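Local coordinates for protein GH5 (Bacteroidetes bacterium AC2a, PDB 4YHE) that probably hydrolyses beta-1,4-glucosidic bonds of cellulose, as a family 5 glycoside hydrolase with a (beta/alpha)8-barrel fold, at residues Y74-G79 with T140-Q145; I146-A151 with R198-K203. All coordinates share one frame; numbering follows the deposited sequence.

Both contacts use helix 129-149 on the outside of the (beta/alpha)8 barrel, and their centres lie about 12 Å apart. Interaction 1 ties the helix to the loop that leads into helix 78-93; interaction 2 ties its last turn and the residues that follow to the turn A200-K203 after helix 181-199. In 74-79 with 140-145, where Y74, I76 and I142 are buried, a side-chain amide clasps backbone groups beside isoleucines and a tyrosine. In 146-151 with 198-203, G147 and A200 are buried but K148, G202 and K203 lie at the surface; glycine and alanine bring the backbones together, and one main-chain hydrogen bond closes the contact. I76 also packs against I146, so the two adjoin.

Interaction 1 of 2, residues Y74-G79 with T140-Q145; sequences YAIERG and TMIWLQ
From Q145, CG leaves beside the backbone N (chi1 -71°) and the chain then runs extended, carrying its amide out from the helix to the backbone of Y74 and I76; in I76 the same kind of first torsion lays CG1 and CD1 back along that glutamine. The site lies on the outer layer of a TIM barrel, where the loop entering helix 78-93 packs against helix 129-149. Glutamine suits the place because a single amide offers what this loop backbone needs, an acceptor for the N-H of I76 and a donor for the carbonyl of Y74, both residues being buried. I76 N donates to Q145 OE1 at 2.8 Å, in the carbonyl plane and on a lone pair. On the other side of the amide, Q145 NE2 gives a nearly straight bond to Y74 O (2.9 Å, 170° at the hydrogen), in the plane of the amide but well above the carbonyl plane of Y74. Q145 NE2 also donates to M141 O of its own helix, at 3.0 Å. That oxygen already accepts the helical N-H of Q145, and the two donors reach it from opposite faces. Three bonds therefore fix the rotation of the amide.

Apolar groups flank it. I76 and Q145 lie side by side, running opposite ways, with I76 CD1 3.8 Å from Q145 CB. Further along, I76 CD1 meets I142 CG2, a branched aliphatic pair fitting this buried side, where I68 also touches I142. E77, the N-cap residue of helix 78-93, hydrogen-bonds H67 ND1 through OE1. The broad ring of Y74 reaches both I68 and M141. Flexible M141, roughly perpendicular to it, bends its sulfur away, with M141 CG at the ring edge, 4.0 Å from Y74 CD2.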
loop_
_atom_site.group_PDB
_atom_site.type_symbol
_atom_site.label_atom_id
_atom_site.label_comp_id
_atom_site.label_asym_id
_atom_site.label_seq_id
_atom_site.Cartn_x
_atom_site.Cartn_y
_atom_site.Cartn_z
ATOM N N TYR A 74 -18.017 -18.324 6.792
ATOM C CA TYR A 74 -17.520 -16.950 6.843
ATOM C C TYR A 74 -18.147 -16.109 5.715
ATOM O O TYR A 74 -17.458 -15.414 4.952
ATOM C CB TYR A 74 -15.981 -16.921 6.799
ATOM C CG TYR A 74 -15.285 -17.689 7.928
ATOM C CD1 TYR A 74 -15.158 -17.142 9.207
ATOM C CD2 TYR A 74 -14.724 -18.938 7.698
ATOM C CE1 TYR A 74 -14.505 -17.834 10.225
ATOM C CE2 TYR A 74 -14.073 -19.630 8.690
ATOM C CZ TYR A 74 -13.959 -19.079 9.950
ATOM O OH TYR A 74 -13.317 -19.798 10.931
ATOM N N ALA A 75 -19.473 -16.167 5.626
ATOM C CA ALA A 75 -20.188 -15.531 4.524
ATOM C C ALA A 75 -20.020 -14.010 4.593
ATOM O O ALA A 75 -20.238 -13.416 5.648
ATOM C CB ALA A 75 -21.675 -15.895 4.566
ATOM N N ILE A 76 -19.642 -13.386 3.476
ATOM C CA ILE A 76 -19.499 -11.945 3.445
ATOM C C ILE A 76 -20.847 -11.305 3.164
ATOM O O ILE A 76 -21.508 -11.643 2.194
ATOM C CB ILE A 76 -18.531 -11.483 2.333
ATOM C CG1 ILE A 76 -17.117 -12.036 2.591
ATOM C CG2 ILE A 76 -18.535 -9.955 2.224
ATOM C CD1 ILE A 76 -16.162 -11.742 1.454
ATOM N N GLU A 77 -21.214 -10.343 3.990
ATOM C CA GLU A 77 -22.458 -9.601 3.857
ATOM C C GLU A 77 -22.559 -9.003 2.455
ATOM O O GLU A 77 -21.646 -8.311 1.999
ATOM C CB GLU A 77 -22.445 -8.543 4.947
ATOM C CG GLU A 77 -23.616 -7.610 5.035
ATOM C CD GLU A 77 -23.160 -6.307 5.659
ATOM O OE1 GLU A 77 -22.618 -6.356 6.792
ATOM O OE2 GLU A 77 -23.282 -5.255 4.984
ATOM N N ARG A 78 -23.645 -9.290 1.739
ATOM C CA ARG A 78 -23.711 -8.878 0.327
ATOM C C ARG A 78 -23.637 -7.393 0.108
ATOM O O ARG A 78 -23.043 -6.943 -0.866
ATOM C CB ARG A 78 -24.987 -9.370 -0.363
ATOM C CG ARG A 78 -25.004 -8.971 -1.840
ATOM C CD ARG A 78 -25.595 -10.043 -2.712
ATOM N NE ARG A 78 -26.987 -9.772 -3.028
ATOM C CZ ARG A 78 -27.850 -10.696 -3.445
ATOM N NH1 ARG A 78 -27.476 -11.965 -3.581
ATOM N NH2 ARG A 78 -29.102 -10.350 -3.716
ATOM N N GLY A 79 -24.268 -6.606 0.972
ATOM C CA GLY A 79 -24.235 -5.156 0.806
ATOM C C GLY A 79 -22.816 -4.604 0.842
ATOM O O GLY A 79 -22.458 -3.684 0.084
ATOM N N THR A 140 -9.111 -18.384 3.267
ATOM C CA THR A 140 -9.550 -19.099 2.091
ATOM C C THR A 140 -11.011 -18.764 1.722
ATOM O O THR A 140 -11.309 -18.436 0.567
ATOM C CB THR A 140 -9.362 -20.628 2.269
ATOM O OG1 THR A 140 -7.971 -20.915 2.533
ATOM C CG2 THR A 140 -9.809 -21.363 1.047
ATOM N N MET A 141 -11.920 -18.837 2.690
ATOM C CA MET A 141 -13.332 -18.531 2.398
ATOM C C MET A 141 -13.544 -17.086 1.921
ATOM O O MET A 141 -14.358 -16.814 1.015
ATOM C CB MET A 141 -14.179 -18.813 3.644
ATOM C CG MET A 141 -14.237 -20.297 4.018
ATOM S SD MET A 141 -14.905 -21.348 2.694
ATOM C CE MET A 141 -13.514 -21.859 1.706
ATOM N N ILE A 142 -12.790 -16.158 2.513
ATOM C CA ILE A 142 -12.917 -14.775 2.151
ATOM C C ILE A 142 -12.407 -14.526 0.746
ATOM O O ILE A 142 -13.132 -13.963 -0.098
ATOM C CB ILE A 142 -12.237 -13.836 3.177
ATOM C CG1 ILE A 142 -13.031 -13.857 4.479
ATOM C CG2 ILE A 142 -12.160 -12.415 2.614
ATOM C CD1 ILE A 142 -12.406 -13.033 5.575
ATOM N N TRP A 143 -11.186 -14.955 0.460
ATOM C CA TRP A 143 -10.637 -14.751 -0.866
ATOM C C TRP A 143 -11.400 -15.513 -1.970
ATOM O O TRP A 143 -11.495 -15.045 -3.104
ATOM C CB TRP A 143 -9.117 -15.030 -0.893
ATOM C CG TRP A 143 -8.333 -13.807 -0.503
ATOM C CD1 TRP A 143 -7.504 -13.660 0.579
ATOM C CD2 TRP A 143 -8.325 -12.553 -1.183
ATOM N NE1 TRP A 143 -6.955 -12.428 0.586
ATOM C CE2 TRP A 143 -7.464 -11.698 -0.456
ATOM C CE3 TRP A 143 -8.980 -12.056 -2.315
ATOM C CZ2 TRP A 143 -7.245 -10.368 -0.814
ATOM C CZ3 TRP A 143 -8.729 -10.735 -2.708
ATOM C CH2 TRP A 143 -7.867 -9.900 -1.949
ATOM N N LEU A 144 -11.943 -16.673 -1.638
ATOM C CA LEU A 144 -12.790 -17.383 -2.592
ATOM C C LEU A 144 -13.999 -16.532 -2.992
ATOM O O LEU A 144 -14.306 -16.421 -4.170
ATOM C CB LEU A 144 -13.270 -18.698 -1.991
ATOM C CG LEU A 144 -12.376 -19.920 -2.147
ATOM C CD1 LEU A 144 -13.000 -21.088 -1.384
ATOM C CD2 LEU A 144 -12.191 -20.284 -3.622
ATOM N N GLN A 145 -14.656 -15.918 -2.006
ATOM C CA GLN A 145 -15.846 -15.094 -2.266
ATOM C C GLN A 145 -15.507 -13.866 -3.067
ATOM O O GLN A 145 -16.213 -13.519 -4.032
ATOM C CB GLN A 145 -16.516 -14.696 -0.952
ATOM C CG GLN A 145 -17.209 -15.848 -0.264
ATOM C CD GLN A 145 -17.697 -15.496 1.114
ATOM O OE1 GLN A 145 -18.745 -14.857 1.268
ATOM N NE2 GLN A 145 -16.955 -15.912 2.132
#

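Interaction 2 of 2, residues I146-A151 with R198-K203; sequences IGKRFA and RAAGGK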
loop_
_atom_site.group_PDB
_atom_site.type_symbol
_atom_site.label_atom_id
_atom_site.label_comp_id
_atom_site.label_asym_id
_atom_site.label_seq_id
_atom_site.Cartn_x
_atom_site.Cartn_y
_atom_site.Cartn_z
ATOM N N ILE A 146 -14.412 -13.198 -2.674
ATOM C CA ILE A 146 -13.973 -12.030 -3.363
ATOM C C ILE A 146 -13.659 -12.361 -4.802
ATOM O O ILE A 146 -14.086 -11.655 -5.701
ATOM C CB ILE A 146 -12.740 -11.362 -2.697
ATOM C CG1 ILE A 146 -13.125 -10.802 -1.331
ATOM C CG2 ILE A 146 -12.186 -10.269 -3.584
ATOM C CD1 ILE A 146 -11.958 -10.392 -0.453
ATOM N N GLY A 147 -12.884 -13.415 -5.026
ATOM C CA GLY A 147 -12.560 -13.822 -6.383
ATOM C C GLY A 147 -13.812 -14.195 -7.195
ATOM O O GLY A 147 -13.922 -13.852 -8.371
ATOM N N LYS A 148 -14.753 -14.892 -6.582
ATOM C CA LYS A 148 -15.973 -15.271 -7.320
ATOM C C LYS A 148 -16.788 -14.065 -7.755
ATOM O O LYS A 148 -17.303 -14.055 -8.861
ATOM C CB LYS A 148 -16.821 -16.233 -6.519
ATOM C CG LYS A 148 -16.272 -17.644 -6.617
ATOM C CD LYS A 148 -16.996 -18.590 -5.674
ATOM C CE LYS A 148 -16.296 -19.942 -5.618
ATOM N NZ LYS A 148 -16.718 -20.639 -4.378
ATOM N N ARG A 149 -16.848 -13.017 -6.933
ATOM C CA ARG A 149 -17.547 -11.792 -7.333
ATOM C C ARG A 149 -16.899 -11.155 -8.560
ATOM O O ARG A 149 -17.589 -10.626 -9.452
ATOM C CB ARG A 149 -17.561 -10.798 -6.162
ATOM C CG ARG A 149 -18.421 -9.590 -6.388
ATOM C CD ARG A 149 -19.898 -9.974 -6.303
ATOM N NE ARG A 149 -20.602 -8.743 -6.226
ATOM C CZ ARG A 149 -21.443 -8.347 -5.297
ATOM N NH1 ARG A 149 -21.861 -9.112 -4.292
ATOM N NH2 ARG A 149 -21.903 -7.136 -5.446
ATOM N N PHE A 150 -15.567 -11.201 -8.614
ATOM C CA PHE A 150 -14.796 -10.445 -9.609
ATOM C C PHE A 150 -14.229 -11.318 -10.741
ATOM O O PHE A 150 -13.351 -10.905 -11.495
ATOM C CB PHE A 150 -13.676 -9.654 -8.883
ATOM C CG PHE A 150 -14.201 -8.589 -7.955
ATOM C CD1 PHE A 150 -14.871 -7.500 -8.463
ATOM C CD2 PHE A 150 -14.045 -8.691 -6.573
ATOM C CE1 PHE A 150 -15.383 -6.533 -7.635
ATOM C CE2 PHE A 150 -14.546 -7.723 -5.737
ATOM C CZ PHE A 150 -15.229 -6.649 -6.256
ATOM N N ALA A 151 -14.781 -12.512 -10.879
ATOM C CA ALA A 151 -14.290 -13.505 -11.832
ATOM C C ALA A 151 -14.335 -13.043 -13.285
ATOM O O ALA A 151 -13.540 -13.510 -14.104
ATOM C CB ALA A 151 -15.067 -14.807 -11.655
ATOM N N ARG A 198 -6.626 -18.291 -6.912
ATOM C CA ARG A 198 -6.505 -19.132 -8.101
ATOM C C ARG A 198 -7.658 -20.119 -8.193
ATOM O O ARG A 198 -8.109 -20.372 -9.290
ATOM C CB ARG A 198 -5.166 -19.872 -8.124
ATOM C CG ARG A 198 -3.951 -18.955 -8.174
ATOM C CD ARG A 198 -3.976 -17.963 -9.317
ATOM N NE ARG A 198 -2.764 -17.146 -9.349
ATOM C CZ ARG A 198 -2.673 -15.912 -9.850
ATOM N NH1 ARG A 198 -3.736 -15.282 -10.339
ATOM N NH2 ARG A 198 -1.509 -15.277 -9.824
ATOM N N ALA A 199 -8.149 -20.639 -7.062
ATOM C CA ALA A 199 -9.321 -21.545 -7.060
ATOM C C ALA A 199 -10.668 -20.841 -7.358
ATOM O O ALA A 199 -11.685 -21.499 -7.555
ATOM C CB ALA A 199 -9.415 -22.304 -5.741
ATOM N N ALA A 200 -10.698 -19.515 -7.379
ATOM C CA ALA A 200 -11.966 -18.793 -7.492
ATOM C C ALA A 200 -12.455 -18.709 -8.932
ATOM O O ALA A 200 -13.577 -18.251 -9.174
ATOM C CB ALA A 200 -11.827 -17.387 -6.891
ATOM N N GLY A 201 -11.618 -19.114 -9.885
ATOM C CA GLY A 201 -12.074 -19.327 -11.268
ATOM C C GLY A 201 -12.015 -18.101 -12.152
ATOM O O GLY A 201 -11.765 -16.978 -11.693
ATOM N N GLY A 202 -12.253 -18.328 -13.436
ATOM C CA GLY A 202 -12.326 -17.264 -14.423
ATOM C C GLY A 202 -11.059 -16.452 -14.497
ATOM O O GLY A 202 -9.960 -16.994 -14.516
ATOM N N LYS A 203 -11.191 -15.139 -14.510
ATOM C CA LYS A 203 -10.027 -14.294 -14.700
ATOM C C LYS A 203 -9.131 -14.208 -13.465
ATOM O O LYS A 203 -8.057 -13.654 -13.546
ATOM C CB LYS A 203 -10.447 -12.932 -15.205
ATOM C CG LYS A 203 -11.096 -13.030 -16.591
ATOM C CD LYS A 203 -11.615 -11.679 -17.035
ATOM C CE LYS A 203 -12.315 -11.741 -18.385
ATOM N NZ LYS A 203 -12.965 -10.443 -18.708
#
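G147 and A200 bring their backbones to within 5.1 Å between CA atoms, and A151 and G202 come equally close, at 5.0 Å, as the chain leaves helix 129-149 alongside the turn after helix 181-199. A200 points its methyl at the helix, A200 CB lying 3.7 Å from G147 CA; glycine suits this spot because a CB there would run into that methyl. Positive phi at G201 and G202 likewise favours glycine, and the turn they make carries K203 N to A151 O. This bond from K203 N to A151 O, 2.9 Å long with 164° at the hydrogen, lies in the carbonyl plane of A151. K203 CB lies 3.3 Å from A151 O and CG follows close by, while the extended chain takes NZ on to the carbonyl of N152. K148 lays its CG near A200 O, and A151 CB lies beside G201 O, at 4.0 Å. N204 ND2 hydrogen-bonds both G147 O and G201 O, linking the segments. Around them, R149 pairs with D82 and D85 of helix 78-93, and F150 packs against V88 of that helix and reaches strands 97-101 and 157-160, so this end of helix 129-149 sits between its two helical neighbours and the barrel.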